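Local atomic coordinates of N-acetylmuramoyl-L-alanine amidase (Mycolicibacterium smegmatis, PDB entry 7AGM), a protein that hydrolyses the amide bond between N-acetylmuramic acid and L-alanine in peptidoglycan, as a zinc-containing amidase. Residues V11-G16 with V72-S77; F118-S123 with P177-E182; I25-P30 with V88-A93. All blocks are in the same frame, centred on the assembly; numbering follows the deposited sequence.

Contact 1: V11-G16 with V72-S77; sequences VFLDPG and VRTAMS
Val11, Phe12 and Leu13 pair in parallel with Thr74, Ala75 and Met76, and the backbones make a ladder of four hydrogen bonds. Ala75 sits at its middle, giving its N-H to Val11 O and receiving Leu13 N at its O, a straight bond of 2.8 Å (173° at the hydrogen). Val11 N to Arg73 O and Ser77 N to Leu13 O close the two ends.

The polar side-chain contact lies where the strands finish. Ser77 OG donates to Asp14 OD1 at 2.7 Å, meeting the oxygen on its anti side and slightly out of the carboxylate plane. Arg91 also grips OD1, and Ser105 bonds OD2, so the buried carboxylate is held at both oxygens.

Apolar groups pack on both faces. With CG trans to its backbone N (chi1 -174°), Phe12 extends its ring toward the neighbouring strand: CD1 is 4.1 Å from Ala75 CB, and CZ reaches Ser77 CA at 3.6 Å. On the other face Leu13 CB rests beside Met76 CG. The methionine chain bends at its last torsion (chi3 56°) and brings CE to 3.6 Å from Pro15 CG, the two side chains meeting at about a right angle. Val11 CG2 touches Val72 CG1, also at 3.6 Å.

Helix 88-98 packs on the Phe12 and Ala75 face, whereas helix 52-69 packs on Leu13, Thr74 and Met76. The chain between the strands includes the small hairpin 28-30/36-38 and returns through helix 52-69, a beta-alpha-beta crossover with a long excursion at the edge of the mixed sheet of this amidase domain.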
loop_
_atom_site.group_PDB
_atom_site.type_symbol
_atom_site.label_atom_id
_atom_site.label_comp_id
_atom_site.label_asym_id
_atom_site.label_seq_id
_atom_site.Cartn_x
_atom_site.Cartn_y
_atom_site.Cartn_z
ATOM N N VAL A 11 10.758 5.401 -5.898
ATOM C CA VAL A 11 9.603 4.737 -5.305
ATOM C C VAL A 11 8.630 5.798 -4.810
ATOM O O VAL A 11 9.016 6.700 -4.050
ATOM C CB VAL A 11 10.019 3.816 -4.141
ATOM C CG1 VAL A 11 8.789 3.206 -3.460
ATOM C CG2 VAL A 11 10.988 2.735 -4.624
ATOM N N PHE A 12 7.370 5.691 -5.228
ATOM C CA PHE A 12 6.299 6.525 -4.695
ATOM C C PHE A 12 5.569 5.751 -3.604
ATOM O O PHE A 12 5.116 4.619 -3.836
ATOM C CB PHE A 12 5.322 6.926 -5.801
ATOM C CG PHE A 12 4.266 7.900 -5.350
ATOM C CD1 PHE A 12 4.546 9.264 -5.271
ATOM C CD2 PHE A 12 2.990 7.465 -5.010
ATOM C CE1 PHE A 12 3.569 10.169 -4.857
ATOM C CE2 PHE A 12 2.016 8.364 -4.607
ATOM C CZ PHE A 12 2.307 9.724 -4.527
ATOM N N LEU A 13 5.472 6.355 -2.414
ATOM C CA LEU A 13 4.865 5.734 -1.242
ATOM C C LEU A 13 3.551 6.426 -0.922
ATOM O O LEU A 13 3.494 7.658 -0.847
ATOM C CB LEU A 13 5.807 5.829 -0.037
ATOM C CG LEU A 13 7.124 5.065 -0.178
ATOM C CD1 LEU A 13 8.077 5.447 0.954
ATOM C CD2 LEU A 13 6.875 3.553 -0.207
ATOM N N ASP A 14 2.501 5.632 -0.715
ATOM C CA ASP A 14 1.154 6.145 -0.463
ATOM C C ASP A 14 0.594 5.560 0.826
ATOM O O ASP A 14 -0.017 4.481 0.824
ATOM C CB ASP A 14 0.231 5.849 -1.645
ATOM C CG ASP A 14 -1.221 6.158 -1.340
ATOM O OD1 ASP A 14 -1.482 7.170 -0.655
ATOM O OD2 ASP A 14 -2.099 5.388 -1.793
ATOM N N PRO A 15 0.759 6.257 1.950
ATOM C CA PRO A 15 0.088 5.818 3.185
ATOM C C PRO A 15 -1.404 6.095 3.084
ATOM O O PRO A 15 -1.831 7.247 2.960
ATOM C CB PRO A 15 0.760 6.655 4.281
ATOM C CG PRO A 15 1.328 7.853 3.575
ATOM C CD PRO A 15 1.556 7.485 2.124
ATOM N N GLY A 16 -2.191 5.021 3.101
ATOM C CA GLY A 16 -3.609 5.143 2.807
ATOM C C GLY A 16 -4.328 6.078 3.766
ATOM O O GLY A 16 -3.994 6.172 4.954
ATOM N N VAL A 72 17.696 4.901 -2.353
ATOM C CA VAL A 72 16.518 4.910 -3.217
ATOM C C VAL A 72 15.785 6.235 -3.022
ATOM O O VAL A 72 15.605 6.692 -1.885
ATOM C CB VAL A 72 15.606 3.707 -2.907
ATOM C CG1 VAL A 72 14.282 3.831 -3.645
ATOM C CG2 VAL A 72 16.311 2.391 -3.290
ATOM N N ARG A 73 15.397 6.869 -4.130
ATOM C CA ARG A 73 14.633 8.109 -4.095
ATOM C C ARG A 73 13.192 7.809 -3.722
ATOM O O ARG A 73 12.618 6.815 -4.177
ATOM C CB ARG A 73 14.623 8.761 -5.479
ATOM C CG ARG A 73 15.966 9.261 -5.988
ATOM C CD ARG A 73 15.791 9.858 -7.386
ATOM N NE ARG A 73 16.839 10.803 -7.763
ATOM C CZ ARG A 73 17.806 10.554 -8.641
ATOM N NH1 ARG A 73 17.882 9.366 -9.244
ATOM N NH2 ARG A 73 18.702 11.497 -8.916
ATOM N N THR A 74 12.596 8.679 -2.911
ATOM C CA THR A 74 11.205 8.502 -2.529
ATOM C C THR A 74 10.437 9.812 -2.631
ATOM O O THR A 74 10.996 10.914 -2.537
ATOM C CB THR A 74 11.045 7.929 -1.101
ATOM O OG1 THR A 74 11.603 8.837 -0.143
ATOM C CG2 THR A 74 11.727 6.566 -0.966
ATOM N N ALA A 75 9.124 9.657 -2.794
ATOM C CA ALA A 75 8.153 10.721 -2.600
ATOM C C ALA A 75 6.926 10.104 -1.952
ATOM O O ALA A 75 6.684 8.903 -2.091
ATOM C CB ALA A 75 7.752 11.413 -3.907
ATOM N N MET A 76 6.166 10.920 -1.227
ATOM C CA MET A 76 4.983 10.449 -0.518
ATOM C C MET A 76 3.726 11.173 -0.984
ATOM O O MET A 76 3.770 12.324 -1.430
ATOM C CB MET A 76 5.157 10.576 1.003
ATOM C CG MET A 76 6.201 9.622 1.563
ATOM S SD MET A 76 6.305 9.686 3.354
ATOM C CE MET A 76 4.614 9.334 3.812
ATOM N N SER A 77 2.591 10.486 -0.871
ATOM C CA SER A 77 1.322 11.057 -1.299
ATOM C C SER A 77 0.771 12.091 -0.326
ATOM O O SER A 77 -0.079 12.894 -0.719
ATOM C CB SER A 77 0.290 9.947 -1.473
ATOM O OG SER A 77 0.047 9.314 -0.234
#

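Contact 2: F118-S123 with P177-E182; sequences FHVLYS and PSVLVE
His119 and Glu182 form a hydrogen-bonded pair across two antiparallel strands, their side chains side by side and pointing the same way. Glu182 CB lies over one face of the imidazole, 3.8 Å from the centroid of the His119 ring, a CH-pi contact whose closest ring atom is His119 CE1, 3.4 Å from CB. The histidine puts CG between its own backbone N and carbonyl carbon (chi1 63°), which brings the ring over the glutamate stem. Beyond CG the Glu182 chain folds (chi2 -78°) and carries its carboxylate away from the partner strand, nearly parallel to the imidazole, with the two planes 13° apart. The polar ends do not meet: His119 NE2 is 5.2 Å from Glu182 OE2.

Leu121 flanks the stem from farther along the strand. Its CD1 touches Glu182 CG at 3.7 Å and Leu180 CD2 at 4.1 Å, so the CG methylene of Glu182 meets the imidazole on one side and a leucine methyl at roughly a right angle to it. On the other face, Val120 turns CG1 onto Val179 CB at an oblique angle.

Four backbone bonds fix these positions: Leu121 and Leu180 exchange one pair, His119 and Glu182 the other. The straightest is Leu121 N to Leu180 O, 2.8 Å. Farther along, a water accepts from Ser123 N and donates to Ser178 O, bridging the strands past the last direct bond.

The glutamate side chain comes within about 4 Å of the zinc ion, nearest atoms, and lies beside the zinc ligand His107. His119 and Leu121 pack against its CB-CG stem and so limit how that stem can swing next to the metal site.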
loop_
_atom_site.group_PDB
_atom_site.type_symbol
_atom_site.label_atom_id
_atom_site.label_comp_id
_atom_site.label_asym_id
_atom_site.label_seq_id
_atom_site.Cartn_x
_atom_site.Cartn_y
_atom_site.Cartn_z
ATOM N N PHE A 118 -1.776 -10.760 5.829
ATOM C CA PHE A 118 -1.624 -9.750 4.783
ATOM C C PHE A 118 -2.248 -10.201 3.463
ATOM O O PHE A 118 -2.390 -11.396 3.180
ATOM C CB PHE A 118 -0.139 -9.426 4.545
ATOM C CG PHE A 118 0.605 -10.505 3.794
ATOM C CD1 PHE A 118 0.585 -10.548 2.399
ATOM C CD2 PHE A 118 1.307 -11.490 4.476
ATOM C CE1 PHE A 118 1.246 -11.556 1.708
ATOM C CE2 PHE A 118 1.974 -12.500 3.786
ATOM C CZ PHE A 118 1.942 -12.527 2.393
ATOM N N HIS A 119 -2.588 -9.224 2.626
ATOM C CA HIS A 119 -2.826 -9.519 1.220
ATOM C C HIS A 119 -2.324 -8.373 0.354
ATOM O O HIS A 119 -2.327 -7.206 0.767
ATOM C CB HIS A 119 -4.267 -10.012 0.905
ATOM C CG HIS A 119 -5.359 -9.027 1.198
ATOM N ND1 HIS A 119 -5.669 -8.603 2.474
ATOM C CD2 HIS A 119 -6.266 -8.438 0.380
ATOM C CE1 HIS A 119 -6.691 -7.767 2.424
ATOM N NE2 HIS A 119 -7.074 -7.650 1.164
ATOM N N VAL A 120 -1.839 -8.735 -0.834
ATOM C CA VAL A 120 -1.244 -7.801 -1.785
ATOM C C VAL A 120 -2.186 -7.692 -2.972
ATOM O O VAL A 120 -2.448 -8.689 -3.658
ATOM C CB VAL A 120 0.161 -8.234 -2.233
ATOM C CG1 VAL A 120 0.743 -7.214 -3.229
ATOM C CG2 VAL A 120 1.087 -8.397 -1.026
ATOM N N LEU A 121 -2.695 -6.485 -3.204
ATOM C CA LEU A 121 -3.642 -6.214 -4.277
ATOM C C LEU A 121 -2.913 -5.689 -5.505
ATOM O O LEU A 121 -1.954 -4.918 -5.399
ATOM C CB LEU A 121 -4.677 -5.173 -3.850
ATOM C CG LEU A 121 -5.718 -5.525 -2.779
ATOM C CD1 LEU A 121 -5.108 -5.824 -1.402
ATOM C CD2 LEU A 121 -6.735 -4.395 -2.686
ATOM N N TYR A 122 -3.396 -6.089 -6.679
ATOM C CA TYR A 122 -2.862 -5.565 -7.925
ATOM C C TYR A 122 -3.989 -5.470 -8.943
ATOM O O TYR A 122 -4.965 -6.224 -8.886
ATOM C CB TYR A 122 -1.694 -6.411 -8.446
ATOM C CG TYR A 122 -2.036 -7.858 -8.726
ATOM C CD1 TYR A 122 -2.060 -8.802 -7.705
ATOM C CD2 TYR A 122 -2.324 -8.287 -10.027
ATOM C CE1 TYR A 122 -2.370 -10.134 -7.972
ATOM C CE2 TYR A 122 -2.625 -9.602 -10.301
ATOM C CZ TYR A 122 -2.651 -10.525 -9.277
ATOM O OH TYR A 122 -2.963 -11.830 -9.596
ATOM N N SER A 123 -3.845 -4.533 -9.876
ATOM C CA SER A 123 -4.888 -4.283 -10.862
ATOM C C SER A 123 -5.082 -5.484 -11.775
ATOM O O SER A 123 -4.136 -5.968 -12.405
ATOM C CB SER A 123 -4.532 -3.062 -11.707
ATOM O OG SER A 123 -5.581 -2.800 -12.629
ATOM N N PRO A 177 4.757 0.414 -12.300
ATOM C CA PRO A 177 4.509 -0.763 -11.452
ATOM C C PRO A 177 3.962 -0.350 -10.091
ATOM O O PRO A 177 4.484 0.568 -9.449
ATOM C CB PRO A 177 5.894 -1.407 -11.329
ATOM C CG PRO A 177 6.588 -0.994 -12.579
ATOM C CD PRO A 177 6.122 0.410 -12.848
ATOM N N SER A 178 2.897 -1.034 -9.649
ATOM C CA SER A 178 2.147 -0.562 -8.487
ATOM C C SER A 178 1.434 -1.716 -7.800
ATOM O O SER A 178 0.804 -2.546 -8.468
ATOM C CB SER A 178 1.134 0.505 -8.919
ATOM O OG SER A 178 0.458 1.066 -7.807
ATOM N N VAL A 179 1.559 -1.776 -6.471
ATOM C CA VAL A 179 0.844 -2.756 -5.661
ATOM C C VAL A 179 0.315 -2.047 -4.426
ATOM O O VAL A 179 0.792 -0.973 -4.045
ATOM C CB VAL A 179 1.714 -3.973 -5.248
ATOM C CG1 VAL A 179 2.219 -4.741 -6.495
ATOM C CG2 VAL A 179 2.857 -3.539 -4.329
ATOM N N LEU A 180 -0.699 -2.649 -3.808
ATOM C CA LEU A 180 -1.278 -2.136 -2.571
ATOM C C LEU A 180 -1.174 -3.237 -1.527
ATOM O O LEU A 180 -1.660 -4.350 -1.747
ATOM C CB LEU A 180 -2.728 -1.696 -2.801
ATOM C CG LEU A 180 -3.445 -1.011 -1.625
ATOM C CD1 LEU A 180 -4.642 -0.215 -2.120
ATOM C CD2 LEU A 180 -3.897 -1.988 -0.535
ATOM N N VAL A 181 -0.513 -2.944 -0.409
ATOM C CA VAL A 181 -0.301 -3.928 0.647
ATOM C C VAL A 181 -1.317 -3.661 1.753
ATOM O O VAL A 181 -1.277 -2.604 2.400
ATOM C CB VAL A 181 1.131 -3.878 1.200
ATOM C CG1 VAL A 181 1.283 -4.878 2.356
ATOM C CG2 VAL A 181 2.160 -4.127 0.105
ATOM N N GLU A 182 -2.237 -4.605 1.960
ATOM C CA GLU A 182 -3.068 -4.638 3.163
ATOM C C GLU A 182 -2.294 -5.453 4.198
ATOM O O GLU A 182 -2.163 -6.675 4.065
ATOM C CB GLU A 182 -4.441 -5.254 2.871
ATOM C CG GLU A 182 -5.371 -4.393 2.030
ATOM C CD GLU A 182 -6.033 -3.278 2.807
ATOM O OE1 GLU A 182 -5.740 -3.147 4.011
ATOM O OE2 GLU A 182 -6.852 -2.534 2.216
HETATM O O HOH W 1 -1.291 -3.201 -10.117
#

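Contact 3: I25-P30 with V88-A93; sequences IGRQVP and VDERAA
Val29 and Pro30, on the short strand 28-30, lean against Val88 and Asp89 in the first turn of helix 88-98, a surface contact between the outlying two-stranded hairpin and the main body of the domain. No direct hydrogen bond crosses it; apolar touching and two waters do the joining.

The valine points at the helix. Its CG2 meets Val88 CG2 at 3.7 Å, the two side chains at about a right angle, and Val29 CB rests 3.5 Å from Asp89 OD1. Pro30 CD comes equally near the other oxygen, Asp89 OD2, so the carboxylate lies against Val29 and Pro30 of the strand. Asp89 CG takes the position flanked by backbone N and carbonyl carbon (chi1 63°), from which OD1 also makes a weak bond to the N-H of Glu90.

Arg27 faces the same carboxylate through water. One water accepts from Arg27 NH2 at 2.8 Å and donates to Asp89 OD1 at 3.0 Å; a second accepts from Arg27 NH1 and donates to Asp89 OD2, the latter bond 2.8 Å long. Both waters lie at the guanidinium edge, in its plane, so that two water bridges link the opposite charges. Glu90 OE2 adds a further negative charge 4.4 Å from Arg27 NH2, too long for a salt bridge, while its OE1 is bonded to Cys87 N.

Around the contact, strand 28-30 pairs antiparallel with strand 36-38, whose following residue, Cys39, forms a disulfide with Cys87 just before the helix. Helix 169-173 packs on Val88, Asp89 and Ala92 of helix 88-98.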
loop_
_atom_site.group_PDB
_atom_site.type_symbol
_atom_site.label_atom_id
_atom_site.label_comp_id
_atom_site.label_asym_id
_atom_site.label_seq_id
_atom_site.Cartn_x
_atom_site.Cartn_y
_atom_site.Cartn_z
ATOM N N ILE A 25 -14.514 14.712 0.974
ATOM C CA ILE A 25 -14.133 13.334 0.679
ATOM C C ILE A 25 -15.243 12.537 0.011
ATOM O O ILE A 25 -14.973 11.457 -0.521
ATOM C CB ILE A 25 -13.572 12.589 1.909
ATOM C CG1 ILE A 25 -14.695 12.206 2.875
ATOM C CG2 ILE A 25 -12.500 13.434 2.599
ATOM C CD1 ILE A 25 -14.230 11.350 4.042
ATOM N N GLY A 26 -16.481 13.037 0.018
ATOM C CA GLY A 26 -17.562 12.358 -0.678
ATOM C C GLY A 26 -17.687 12.671 -2.158
ATOM O O GLY A 26 -18.428 11.973 -2.860
ATOM N N ARG A 27 -16.985 13.693 -2.644
ATOM C CA ARG A 27 -17.032 14.048 -4.058
ATOM C C ARG A 27 -16.569 12.880 -4.922
ATOM O O ARG A 27 -15.652 12.140 -4.557
ATOM C CB ARG A 27 -16.139 15.262 -4.312
ATOM C CG ARG A 27 -16.137 15.733 -5.760
ATOM C CD ARG A 27 -15.216 16.924 -5.958
ATOM N NE ARG A 27 -13.844 16.635 -5.549
ATOM C CZ ARG A 27 -12.924 16.099 -6.344
ATOM N NH1 ARG A 27 -13.229 15.787 -7.597
ATOM N NH2 ARG A 27 -11.700 15.873 -5.888
ATOM N N GLN A 28 -17.211 12.719 -6.077
ATOM C CA GLN A 28 -16.956 11.573 -6.943
ATOM C C GLN A 28 -15.751 11.819 -7.842
ATOM O O GLN A 28 -15.602 12.895 -8.429
ATOM C CB GLN A 28 -18.186 11.287 -7.800
ATOM C CG GLN A 28 -19.387 10.817 -6.998
ATOM C CD GLN A 28 -19.112 9.536 -6.229
ATOM O OE1 GLN A 28 -18.995 8.459 -6.814
ATOM N NE2 GLN A 28 -19.011 9.647 -4.911
ATOM N N VAL A 29 -14.889 10.809 -7.945
ATOM C CA VAL A 29 -13.682 10.877 -8.770
ATOM C C VAL A 29 -13.622 9.626 -9.638
ATOM O O VAL A 29 -14.184 8.589 -9.259
ATOM C CB VAL A 29 -12.416 11.047 -7.909
ATOM C CG1 VAL A 29 -12.536 12.258 -6.983
ATOM C CG2 VAL A 29 -12.123 9.781 -7.118
ATOM N N PRO A 30 -12.969 9.668 -10.796
ATOM C CA PRO A 30 -12.971 8.500 -11.684
ATOM C C PRO A 30 -12.210 7.324 -11.095
ATOM O O PRO A 30 -11.223 7.484 -10.372
ATOM C CB PRO A 30 -12.278 9.017 -12.951
ATOM C CG PRO A 30 -11.465 10.170 -12.497
ATOM C CD PRO A 30 -12.241 10.806 -11.384
ATOM N N VAL A 88 -8.318 9.690 -4.172
ATOM C CA VAL A 88 -7.722 8.451 -4.670
ATOM C C VAL A 88 -7.245 8.589 -6.109
ATOM O O VAL A 88 -6.227 7.999 -6.484
ATOM C CB VAL A 88 -8.659 7.242 -4.467
ATOM C CG1 VAL A 88 -8.811 6.915 -2.977
ATOM C CG2 VAL A 88 -10.005 7.492 -5.109
ATOM N N ASP A 89 -7.953 9.365 -6.935
ATOM C CA ASP A 89 -7.467 9.597 -8.293
ATOM C C ASP A 89 -6.235 10.495 -8.291
ATOM O O ASP A 89 -5.295 10.273 -9.069
ATOM C CB ASP A 89 -8.578 10.145 -9.198
ATOM C CG ASP A 89 -9.099 11.506 -8.758
ATOM O OD1 ASP A 89 -9.072 11.818 -7.546
ATOM O OD2 ASP A 89 -9.581 12.256 -9.634
ATOM N N GLU A 90 -6.212 11.493 -7.398
ATOM C CA GLU A 90 -5.060 12.382 -7.278
ATOM C C GLU A 90 -3.810 11.632 -6.825
ATOM O O GLU A 90 -2.702 11.940 -7.273
ATOM C CB GLU A 90 -5.386 13.533 -6.318
ATOM C CG GLU A 90 -6.480 14.469 -6.832
ATOM C CD GLU A 90 -6.896 15.556 -5.832
ATOM O OE1 GLU A 90 -6.798 15.343 -4.603
ATOM O OE2 GLU A 90 -7.335 16.634 -6.287
ATOM N N ARG A 91 -3.957 10.651 -5.929
ATOM C CA ARG A 91 -2.794 9.870 -5.513
ATOM C C ARG A 91 -2.199 9.085 -6.681
ATOM O O ARG A 91 -0.970 8.962 -6.798
ATOM C CB ARG A 91 -3.159 8.959 -4.340
ATOM C CG ARG A 91 -3.568 9.730 -3.083
ATOM C CD ARG A 91 -4.088 8.811 -2.007
ATOM N NE ARG A 91 -4.576 9.585 -0.864
ATOM C CZ ARG A 91 -4.211 9.412 0.408
ATOM N NH1 ARG A 91 -3.345 8.462 0.745
ATOM N NH2 ARG A 91 -4.732 10.188 1.353
ATOM N N ALA A 92 -3.046 8.555 -7.569
ATOM C CA ALA A 92 -2.519 7.920 -8.776
ATOM C C ALA A 92 -1.853 8.937 -9.697
ATOM O O ALA A 92 -0.778 8.669 -10.250
ATOM C CB ALA A 92 -3.610 7.139 -9.517
ATOM N N ALA A 93 -2.454 10.123 -9.847
ATOM C CA ALA A 93 -1.855 11.157 -10.692
ATOM C C ALA A 93 -0.499 11.611 -10.155
ATOM O O ALA A 93 0.448 11.808 -10.927
ATOM C CB ALA A 93 -2.808 12.344 -10.830
HETATM O O HOH W 2 -9.730 14.775 -7.470
HETATM O O HOH W 3 -11.363 14.402 -9.876
#

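Contacts 1 and 2 belong to one mixed sheet, with strand 102-109 lying between strands 10-15 and 178-185; their centres are about 14 Å apart and they do not touch. Contact 3 lies off the sheet, its centre about 17 Å from that of contact 1, yet Arg91 joins the two: its NH1 forms a salt bridge of 2.7 Å to Asp14 OD1 and probably a hydrogen bond to Pro15 O. The zinc ion, held by His17, Glu52 and His107, lies nearest contact 2, through Glu182. The other two contacts are more distant surroundings: measured from the nearest side-chain atom, Asp14 is about 8 Å and Val88 about 9 Å from the zinc ion.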